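Local structure of carnitinyl-CoA dehydratase (Mycobacterium avium, 3R9S) at residues Glu28-Val33 against Phe67-Asp72; Glu47-Pro52 against Phe99-Thr104; Glu138-Leu143 against Thr168-Ser173. The protein probably catalyses the reversible dehydration of L-carnitinyl-CoA to crotonobetainyl-CoA, as a member of the enoyl-CoA hydratase/isomerase (crotonase) family. One frame throughout, in Å; residues are numbered along the deposited sequence.

Contact 1 of 3, residues Glu28-Val33 against Phe67-Asp72; sequences EARNAV and FCAGAD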
loop_
_atom_site.group_PDB
_atom_site.type_symbol
_atom_site.label_atom_id
_atom_site.label_comp_id
_atom_site.label_asym_id
_atom_site.label_seq_id
_atom_site.Cartn_x
_atom_site.Cartn_y
_atom_site.Cartn_z
ATOM N N GLU A 28 -14.350 -32.975 6.623
ATOM C CA GLU A 28 -14.698 -33.889 5.536
ATOM C C GLU A 28 -14.962 -33.136 4.231
ATOM O O GLU A 28 -14.791 -33.695 3.149
ATOM C CB GLU A 28 -15.888 -34.782 5.925
ATOM N N ALA A 29 -15.320 -31.855 4.333
ATOM C CA ALA A 29 -15.478 -30.980 3.164
ATOM C C ALA A 29 -14.344 -29.934 3.052
ATOM O O ALA A 29 -14.532 -28.837 2.487
ATOM C CB ALA A 29 -16.829 -30.296 3.229
ATOM N N ARG A 30 -13.169 -30.271 3.578
ATOM C CA ARG A 30 -11.994 -29.371 3.540
ATOM C C ARG A 30 -12.293 -27.993 4.110
ATOM O O ARG A 30 -11.747 -26.978 3.643
ATOM C CB ARG A 30 -11.444 -29.245 2.115
ATOM C CG ARG A 30 -11.224 -30.590 1.431
ATOM C CD ARG A 30 -10.293 -30.459 0.232
ATOM N NE ARG A 30 -10.966 -29.900 -0.937
ATOM C CZ ARG A 30 -10.381 -29.133 -1.864
ATOM N NH1 ARG A 30 -9.092 -28.787 -1.772
ATOM N NH2 ARG A 30 -11.096 -28.693 -2.891
ATOM N N ASN A 31 -13.153 -27.985 5.134
ATOM C CA ASN A 31 -13.609 -26.776 5.793
ATOM C C ASN A 31 -14.089 -25.681 4.817
ATOM O O ASN A 31 -13.872 -24.490 5.037
ATOM C CB ASN A 31 -12.527 -26.279 6.758
ATOM C CG ASN A 31 -12.285 -27.270 7.900
ATOM O OD1 ASN A 31 -13.235 -27.885 8.409
ATOM N ND2 ASN A 31 -11.010 -27.439 8.298
ATOM N N ALA A 32 -14.762 -26.102 3.744
ATOM C CA ALA A 32 -15.438 -25.158 2.858
ATOM C C ALA A 32 -16.598 -24.507 3.620
ATOM O O ALA A 32 -17.214 -25.137 4.480
ATOM C CB ALA A 32 -15.929 -25.845 1.576
ATOM N N VAL A 33 -16.874 -23.241 3.302
ATOM C CA VAL A 33 -17.886 -22.467 4.000
ATOM C C VAL A 33 -19.259 -22.656 3.386
ATOM O O VAL A 33 -19.451 -22.473 2.172
ATOM C CB VAL A 33 -17.570 -20.974 3.957
ATOM C CG1 VAL A 33 -18.754 -20.150 4.572
ATOM C CG2 VAL A 33 -16.210 -20.691 4.651
ATOM N N PHE A 67 -7.373 -25.166 6.291
ATOM C CA PHE A 67 -7.920 -24.002 6.991
ATOM C C PHE A 67 -9.329 -23.765 6.437
ATOM O O PHE A 67 -10.325 -23.782 7.176
ATOM C CB PHE A 67 -7.020 -22.795 6.762
ATOM C CG PHE A 67 -7.592 -21.511 7.242
ATOM C CD1 PHE A 67 -7.678 -21.243 8.603
ATOM C CD2 PHE A 67 -7.997 -20.545 6.340
ATOM C CE1 PHE A 67 -8.202 -20.043 9.054
ATOM C CE2 PHE A 67 -8.501 -19.346 6.770
ATOM C CZ PHE A 67 -8.626 -19.090 8.131
ATOM N N CYS A 68 -9.395 -23.569 5.120
ATOM C CA CYS A 68 -10.659 -23.427 4.418
ATOM C C CYS A 68 -10.393 -23.490 2.918
ATOM O O CYS A 68 -9.658 -22.683 2.384
ATOM C CB CYS A 68 -11.358 -22.117 4.813
ATOM S SG CYS A 68 -12.740 -21.644 3.756
ATOM N N ALA A 69 -11.008 -24.452 2.242
ATOM C CA ALA A 69 -10.754 -24.676 0.828
ATOM C C ALA A 69 -11.492 -23.675 -0.075
ATOM O O ALA A 69 -11.225 -23.601 -1.270
ATOM C CB ALA A 69 -11.102 -26.117 0.450
ATOM N N GLY A 70 -12.400 -22.894 0.489
ATOM C CA GLY A 70 -13.152 -21.923 -0.298
ATOM C C GLY A 70 -14.633 -22.016 -0.016
ATOM O O GLY A 70 -15.057 -22.644 0.942
ATOM N N ALA A 71 -15.415 -21.362 -0.855
ATOM C CA ALA A 71 -16.858 -21.415 -0.759
ATOM C C ALA A 71 -17.256 -22.831 -1.149
ATOM O O ALA A 71 -16.611 -23.432 -2.016
ATOM C CB ALA A 71 -17.476 -20.407 -1.708
ATOM N N ASP A 72 -18.287 -23.372 -0.497
ATOM C CA ASP A 72 -18.721 -24.743 -0.788
ATOM C C ASP A 72 -19.384 -24.790 -2.168
ATOM O O ASP A 72 -20.469 -24.262 -2.370
ATOM C CB ASP A 72 -19.648 -25.290 0.295
ATOM C CG ASP A 72 -19.936 -26.783 0.117
ATOM O OD1 ASP A 72 -20.555 -27.162 -0.911
ATOM O OD2 ASP A 72 -19.556 -27.575 1.011
#
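Val-33 and Ala-71 form a single backbone bridge between two loops. Val-33 N donates to Gly-70 O at 3.0 Å, in the carbonyl plane. Asp-72 N returns a bond of 3.0 Å to Val-33 O, from 31° out of that carbonyl's plane. Ala-69 N donates a 3.0 Å hydrogen bond to Arg-30 O, nearly along the C=O axis. Two CA-H...O contacts follow, Ala-32 CA to Gly-70 O at 3.2 Å and Cys-68 CA to Asn-31 O at 3.4 Å.

Ala-69 CB lies over the centre of one face of the Arg-30 guanidinium, 3.8 Å above its plane. The Arg-30 chain bends at chi3 (-78°), which folds the group over this methyl. Val-33 CG2 packs on Cys-68 SG at 3.7 Å. Ala-32 CB rests beside the CA and CB of Asp-72.

Asn-31 OD1 accepts from Arg-26 N, and its ND2 donates to Ser-66 O and Ala-62 O. Asp-72 forms a salt bridge with Arg-26 and N-caps helix 73-77 through Ala-75 N. Ala-71 touches the bound benzoic acid. The Ala-Gly-Ala-Asp loop before a short helix is as in other crotonases; by family analogy Ala-71 N probably forms one arm of the oxyanion hole.

Contact 2 of 3, residues Glu47-Pro52 against Phe99-Thr104; sequences EAQHDP and FIDKPT. With EDO (1,2-ethanediol), chain E.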
loop_
_atom_site.group_PDB
_atom_site.type_symbol
_atom_site.label_atom_id
_atom_site.label_comp_id
_atom_site.label_asym_id
_atom_site.label_seq_id
_atom_site.Cartn_x
_atom_site.Cartn_y
_atom_site.Cartn_z
ATOM N N GLU A 47 -20.586 -13.003 19.985
ATOM C CA GLU A 47 -20.405 -13.262 21.420
ATOM C C GLU A 47 -19.053 -12.703 21.885
ATOM O O GLU A 47 -18.969 -12.157 22.976
ATOM C CB GLU A 47 -20.539 -14.746 21.770
ATOM N N ALA A 48 -18.010 -12.810 21.059
ATOM C CA ALA A 48 -16.711 -12.211 21.406
ATOM C C ALA A 48 -16.775 -10.696 21.589
ATOM O O ALA A 48 -16.149 -10.168 22.508
ATOM C CB ALA A 48 -15.635 -12.561 20.387
ATOM N N GLN A 49 -17.515 -10.008 20.725
ATOM C CA GLN A 49 -17.616 -8.537 20.766
ATOM C C GLN A 49 -18.232 -8.022 22.067
ATOM O O GLN A 49 -17.825 -6.981 22.591
ATOM C CB GLN A 49 -18.451 -8.031 19.570
ATOM C CG GLN A 49 -18.924 -6.562 19.617
ATOM C CD GLN A 49 -17.803 -5.537 19.393
ATOM O OE1 GLN A 49 -16.707 -5.884 18.971
ATOM N NE2 GLN A 49 -18.094 -4.261 19.668
ATOM N N HIS A 50 -19.230 -8.744 22.569
ATOM C CA HIS A 50 -19.996 -8.270 23.709
ATOM C C HIS A 50 -19.520 -8.813 25.043
ATOM O O HIS A 50 -19.986 -8.351 26.072
ATOM C CB HIS A 50 -21.476 -8.556 23.501
ATOM C CG HIS A 50 -22.066 -7.760 22.383
ATOM N ND1 HIS A 50 -22.394 -8.316 21.166
ATOM C CD2 HIS A 50 -22.334 -6.439 22.278
ATOM C CE1 HIS A 50 -22.873 -7.376 20.371
ATOM N NE2 HIS A 50 -22.844 -6.227 21.020
ATOM N N ASP A 51 -18.595 -9.770 25.029
ATOM C CA ASP A 51 -17.989 -10.266 26.260
ATOM C C ASP A 51 -16.667 -9.529 26.526
ATOM O O ASP A 51 -15.667 -9.769 25.836
ATOM C CB ASP A 51 -17.761 -11.776 26.195
ATOM C CG ASP A 51 -17.331 -12.364 27.537
ATOM O OD1 ASP A 51 -16.860 -11.591 28.414
ATOM O OD2 ASP A 51 -17.466 -13.601 27.709
ATOM N N PRO A 52 -16.649 -8.649 27.544
ATOM C CA PRO A 52 -15.431 -7.868 27.847
ATOM C C PRO A 52 -14.264 -8.734 28.326
ATOM O O PRO A 52 -13.109 -8.308 28.237
ATOM C CB PRO A 52 -15.891 -6.934 28.971
ATOM C CG PRO A 52 -16.987 -7.736 29.672
ATOM C CD PRO A 52 -17.707 -8.438 28.559
ATOM N N PHE A 99 -17.150 -6.509 11.302
ATOM C CA PHE A 99 -16.180 -5.835 12.129
ATOM C C PHE A 99 -16.523 -6.023 13.589
ATOM O O PHE A 99 -17.667 -5.804 14.006
ATOM C CB PHE A 99 -16.133 -4.349 11.829
ATOM C CG PHE A 99 -15.139 -3.603 12.675
ATOM C CD1 PHE A 99 -13.813 -3.540 12.297
ATOM C CD2 PHE A 99 -15.538 -2.983 13.865
ATOM C CE1 PHE A 99 -12.887 -2.860 13.066
ATOM C CE2 PHE A 99 -14.608 -2.306 14.663
ATOM C CZ PHE A 99 -13.278 -2.243 14.251
ATOM N N ILE A 100 -15.531 -6.433 14.360
ATOM C CA ILE A 100 -15.610 -6.346 15.806
ATOM C C ILE A 100 -14.383 -5.611 16.334
ATOM O O ILE A 100 -13.348 -5.549 15.681
ATOM C CB ILE A 100 -15.735 -7.728 16.483
ATOM C CG1 ILE A 100 -14.543 -8.625 16.136
ATOM C CG2 ILE A 100 -17.078 -8.421 16.118
ATOM C CD1 ILE A 100 -14.212 -9.622 17.280
ATOM N N ASP A 101 -14.513 -5.087 17.548
ATOM C CA ASP A 101 -13.483 -4.271 18.183
ATOM C C ASP A 101 -12.272 -5.084 18.606
ATOM O O ASP A 101 -11.192 -4.532 18.771
ATOM C CB ASP A 101 -14.059 -3.587 19.438
ATOM C CG ASP A 101 -15.077 -2.529 19.112
ATOM O OD1 ASP A 101 -14.864 -1.750 18.140
ATOM O OD2 ASP A 101 -16.086 -2.446 19.838
ATOM N N LYS A 102 -12.478 -6.381 18.823
ATOM C CA LYS A 102 -11.453 -7.251 19.368
ATOM C C LYS A 102 -10.546 -7.701 18.211
ATOM O O LYS A 102 -11.036 -8.024 17.134
ATOM C CB LYS A 102 -12.090 -8.493 20.018
ATOM C CG LYS A 102 -12.763 -8.390 21.425
ATOM C CD LYS A 102 -13.096 -7.024 21.951
ATOM C CE LYS A 102 -14.388 -7.031 22.798
ATOM N NZ LYS A 102 -14.566 -8.197 23.715
ATOM N N PRO A 103 -9.225 -7.763 18.439
ATOM C CA PRO A 103 -8.304 -8.256 17.415
ATOM C C PRO A 103 -8.575 -9.690 16.990
ATOM O O PRO A 103 -8.834 -10.548 17.845
ATOM C CB PRO A 103 -6.936 -8.161 18.100
ATOM C CG PRO A 103 -7.225 -8.078 19.533
ATOM C CD PRO A 103 -8.503 -7.347 19.654
ATOM N N THR A 104 -8.506 -9.930 15.681
ATOM C CA THR A 104 -8.721 -11.252 15.105
ATOM C C THR A 104 -7.456 -11.795 14.453
ATOM O O THR A 104 -6.749 -11.067 13.750
ATOM C CB THR A 104 -9.835 -11.217 14.045
ATOM O OG1 THR A 104 -9.458 -10.353 12.955
ATOM C CG2 THR A 104 -11.141 -10.734 14.668
HETATM C C1 EDO E . -12.738 -10.306 10.885
HETATM O O1 EDO E . -11.608 -9.683 11.517
HETATM C C2 EDO E . -13.977 -9.548 11.274
HETATM O O2 EDO E . -14.238 -9.795 12.655
HETATM O O HOH W 1 -16.750 -6.393 24.847
#
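The C-terminal end of helix 35-50 is met by the loop that leads into strand 104-108, with Gln-49 on Asp-101 and Ala-48 on Lys-102. The Gln-49 amide is gripped at both ends, which fixes its rotation. Its OE1 accepts from Asp-101 N at 2.7 Å in a nearly straight bond (169°). Its NE2 donates to Asp-101 OD2, also at 2.7 Å, from above the carboxylate plane. With chi1 at 167° the chain of Gln-49 leaves opposite its backbone N, and a bend at chi2 turns the amide to the loop. Nearer the backbone, Gln-49 CB packs on Ile-100 CG2 at 3.7 Å.

In the crotonase fold this helix packs on the main sheet, and here Ala-48 and Ile-100 both touch Val-57 of strand 56-61. Lys-102 reaches the C-terminal end of the helix, where the last carbonyls point past it. Its NZ donates to Ala-48 O at 2.8 Å and also bonds Val-54 O. Water 1 donates to Gln-49 O at 2.6 Å and accepts a weak bond from NZ. Asp-101 OD1 forms a salt bridge with Arg-216. Thr-104 OG1 shares a 2.7 Å hydrogen bond with O1 of the bound ethanediol.

Contact 3 of 3, residues Glu138-Leu143 against Thr168-Ser173; sequences EVKRGL and TGEPLS. With BEZ (benzoic acid), chain D.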
loop_
_atom_site.group_PDB
_atom_site.type_symbol
_atom_site.label_atom_id
_atom_site.label_comp_id
_atom_site.label_asym_id
_atom_site.label_seq_id
_atom_site.Cartn_x
_atom_site.Cartn_y
_atom_site.Cartn_z
ATOM N N GLU A 138 -10.611 -18.285 -7.925
ATOM C CA GLU A 138 -11.996 -18.153 -8.319
ATOM C C GLU A 138 -12.113 -17.965 -9.835
ATOM O O GLU A 138 -12.973 -18.571 -10.454
ATOM C CB GLU A 138 -12.680 -16.997 -7.565
ATOM C CG GLU A 138 -13.032 -17.292 -6.101
ATOM C CD GLU A 138 -11.948 -16.897 -5.111
ATOM O OE1 GLU A 138 -10.764 -16.826 -5.502
ATOM O OE2 GLU A 138 -12.285 -16.645 -3.926
ATOM N N VAL A 139 -11.224 -17.157 -10.424
ATOM C CA VAL A 139 -11.286 -16.872 -11.855
ATOM C C VAL A 139 -11.093 -18.103 -12.735
ATOM O O VAL A 139 -11.511 -18.098 -13.887
ATOM C CB VAL A 139 -10.293 -15.751 -12.306
ATOM C CG1 VAL A 139 -10.680 -14.372 -11.696
ATOM C CG2 VAL A 139 -8.853 -16.121 -12.011
ATOM N N LYS A 140 -10.471 -19.154 -12.203
ATOM C CA LYS A 140 -10.258 -20.392 -12.973
ATOM C C LYS A 140 -11.544 -21.204 -13.136
ATOM O O LYS A 140 -11.606 -22.092 -13.980
ATOM C CB LYS A 140 -9.196 -21.292 -12.333
ATOM C CG LYS A 140 -7.850 -20.617 -12.108
ATOM C CD LYS A 140 -6.729 -21.628 -11.983
ATOM C CE LYS A 140 -5.407 -21.019 -12.359
ATOM N NZ LYS A 140 -5.294 -20.808 -13.844
ATOM N N ARG A 141 -12.564 -20.907 -12.335
ATOM C CA ARG A 141 -13.808 -21.655 -12.432
ATOM C C ARG A 141 -14.989 -20.719 -12.654
ATOM O O ARG A 141 -16.120 -21.036 -12.299
ATOM C CB ARG A 141 -13.999 -22.569 -11.208
ATOM C CG ARG A 141 -13.791 -21.902 -9.843
ATOM C CD ARG A 141 -14.243 -22.804 -8.677
ATOM N NE ARG A 141 -13.161 -23.640 -8.146
ATOM C CZ ARG A 141 -12.996 -24.943 -8.382
ATOM N NH1 ARG A 141 -13.846 -25.625 -9.161
ATOM N NH2 ARG A 141 -11.961 -25.579 -7.831
ATOM N N GLY A 142 -14.737 -19.569 -13.260
ATOM C CA GLY A 142 -15.827 -18.655 -13.615
ATOM C C GLY A 142 -16.456 -17.869 -12.468
ATOM O O GLY A 142 -17.513 -17.271 -12.648
ATOM N N LEU A 143 -15.804 -17.848 -11.305
ATOM C CA LEU A 143 -16.282 -17.081 -10.141
ATOM C C LEU A 143 -15.348 -15.880 -9.966
ATOM O O LEU A 143 -14.361 -15.782 -10.676
ATOM C CB LEU A 143 -16.257 -17.958 -8.873
ATOM C CG LEU A 143 -17.112 -19.239 -8.881
ATOM C CD1 LEU A 143 -16.872 -20.079 -7.617
ATOM C CD2 LEU A 143 -18.597 -18.925 -9.069
ATOM N N THR A 168 -4.317 -14.285 -12.481
ATOM C CA THR A 168 -3.873 -15.639 -12.877
ATOM C C THR A 168 -4.579 -16.755 -12.071
ATOM O O THR A 168 -4.676 -17.888 -12.535
ATOM C CB THR A 168 -2.341 -15.840 -12.747
ATOM O OG1 THR A 168 -1.964 -15.907 -11.366
ATOM C CG2 THR A 168 -1.587 -14.707 -13.426
ATOM N N GLY A 169 -5.052 -16.434 -10.864
ATOM C CA GLY A 169 -5.612 -17.440 -9.957
ATOM C C GLY A 169 -4.632 -18.476 -9.409
ATOM O O GLY A 169 -5.042 -19.497 -8.847
ATOM N N GLU A 170 -3.345 -18.211 -9.554
ATOM C CA GLU A 170 -2.318 -19.163 -9.186
ATOM C C GLU A 170 -1.976 -18.991 -7.728
ATOM O O GLU A 170 -2.119 -17.898 -7.212
ATOM C CB GLU A 170 -1.082 -18.975 -10.074
ATOM C CG GLU A 170 -1.343 -19.487 -11.469
ATOM C CD GLU A 170 -0.233 -19.208 -12.452
ATOM O OE1 GLU A 170 0.734 -18.484 -12.120
ATOM O OE2 GLU A 170 -0.356 -19.717 -13.580
ATOM N N PRO A 171 -1.566 -20.085 -7.048
ATOM C CA PRO A 171 -1.396 -20.025 -5.598
ATOM C C PRO A 171 -0.081 -19.399 -5.139
ATOM O O PRO A 171 0.819 -19.173 -5.936
ATOM C CB PRO A 171 -1.504 -21.482 -5.178
ATOM C CG PRO A 171 -1.055 -22.273 -6.395
ATOM C CD PRO A 171 -1.493 -21.468 -7.567
ATOM N N LEU A 172 0.009 -19.143 -3.843
ATOM C CA LEU A 172 1.158 -18.477 -3.220
ATOM C C LEU A 172 1.488 -19.262 -1.972
ATOM O O LEU A 172 0.604 -19.492 -1.140
ATOM C CB LEU A 172 0.744 -17.041 -2.843
ATOM C CG LEU A 172 1.737 -16.042 -2.289
ATOM C CD1 LEU A 172 2.611 -15.465 -3.385
ATOM C CD2 LEU A 172 0.961 -14.949 -1.607
ATOM N N SER A 173 2.742 -19.674 -1.812
ATOM C CA SER A 173 3.152 -20.423 -0.611
ATOM C C SER A 173 3.061 -19.545 0.650
ATOM O O SER A 173 3.072 -18.314 0.565
ATOM C CB SER A 173 4.583 -20.939 -0.761
ATOM O OG SER A 173 5.527 -19.884 -0.576
HETATM C C BEZ D . -15.564 -16.253 -3.148
HETATM O O1 BEZ D . -14.683 -17.030 -3.558
HETATM O O2 BEZ D . -15.248 -15.171 -2.608
HETATM C C1 BEZ D . -16.997 -16.646 -3.280
HETATM C C2 BEZ D . -17.336 -17.627 -4.201
HETATM C C3 BEZ D . -18.666 -18.024 -4.328
HETATM C C4 BEZ D . -19.649 -17.434 -3.537
HETATM C C5 BEZ D . -19.300 -16.439 -2.621
HETATM C C6 BEZ D . -17.970 -16.050 -2.482
HETATM O O HOH W 2 -2.870 -19.711 -14.841
#
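Val-139 and Gly-169 bring the backbones closest, with 6.0 Å between their CA atoms, where a 3-10 turn meets the end of helix 159-168. The turn is closed by Glu-138 O. This oxygen accepts from Arg-141 N and Leu-143 N, which approach from opposite faces of its plane. Gly-169 is the first residue after the helix and has positive phi, which by itself favours glycine. Val-139 CG2, 4.0 Å from Gly-169 N, and Lys-140 CG crowd the side of its CA where a side chain would point.

Lys-140 reaches further. Its chain is extended as far as CE and bends at chi4 (-73°), which brings NZ round to the helix end. NZ gives a weak bond of 3.3 Å to Thr-168 O, while CE lies 3.2 Å from the same oxygen. Water 2 accepts from Lys-140 NZ and lies 2.8 Å from Glu-170 OE2, so it links the two groups, whose NZ and OE2 are 5.1 Å apart. Asn-206 of the third subunit also joins here. Its OD1 bonds Lys-140 NZ and its ND2 bonds Thr-168 O, so the contact is part of the subunit interface.

Thr-168 makes an ST turn, with OG1 accepting from Glu-170 N at 3.2 Å. OG1 is also hydrogen-bonded to Arg-164 O in helix 159-168. The Glu-138 side chain heads for the pocket instead. Its OE2 lies 2.5 Å from O1 of the bound benzoic acid and is also close to Glu-118. Glu-118 and Glu-138 probably correspond to the two catalytic glutamates of enoyl-CoA hydratase.

Segment 138-143 follows strand 133-135, and Arg-141 and Leu-143 touch Leu-73 of helix 73-77. Segment 168-173 runs from helix 159-168 into strand 172-173, which pairs antiparallel with strand 133-135. Ser-173 then N-caps helix 174-180.

In the fold
Contacts 1 and 3 both border the benzoic acid pocket. Ala-71 of contact 1 comes within about 4 Å of the ligand, and Glu-138 of contact 3 reaches its carboxyl group. Their centres are 16 Å apart and their nearest atoms about 6 Å, so they do not touch. Helix 73-77 links them, following contact 1 directly and touching segment 138-143. Contact 2 lies at the far end of helix 35-50, which begins just after segment 28-33. Its centre is 24 Å from that of contact 1 and 32 Å from that of contact 3. Contacts 2 and 3 lie on opposite sides of the chain's centre. Along the chain, contacts 1 and 2 alternate, while contact 3 follows both.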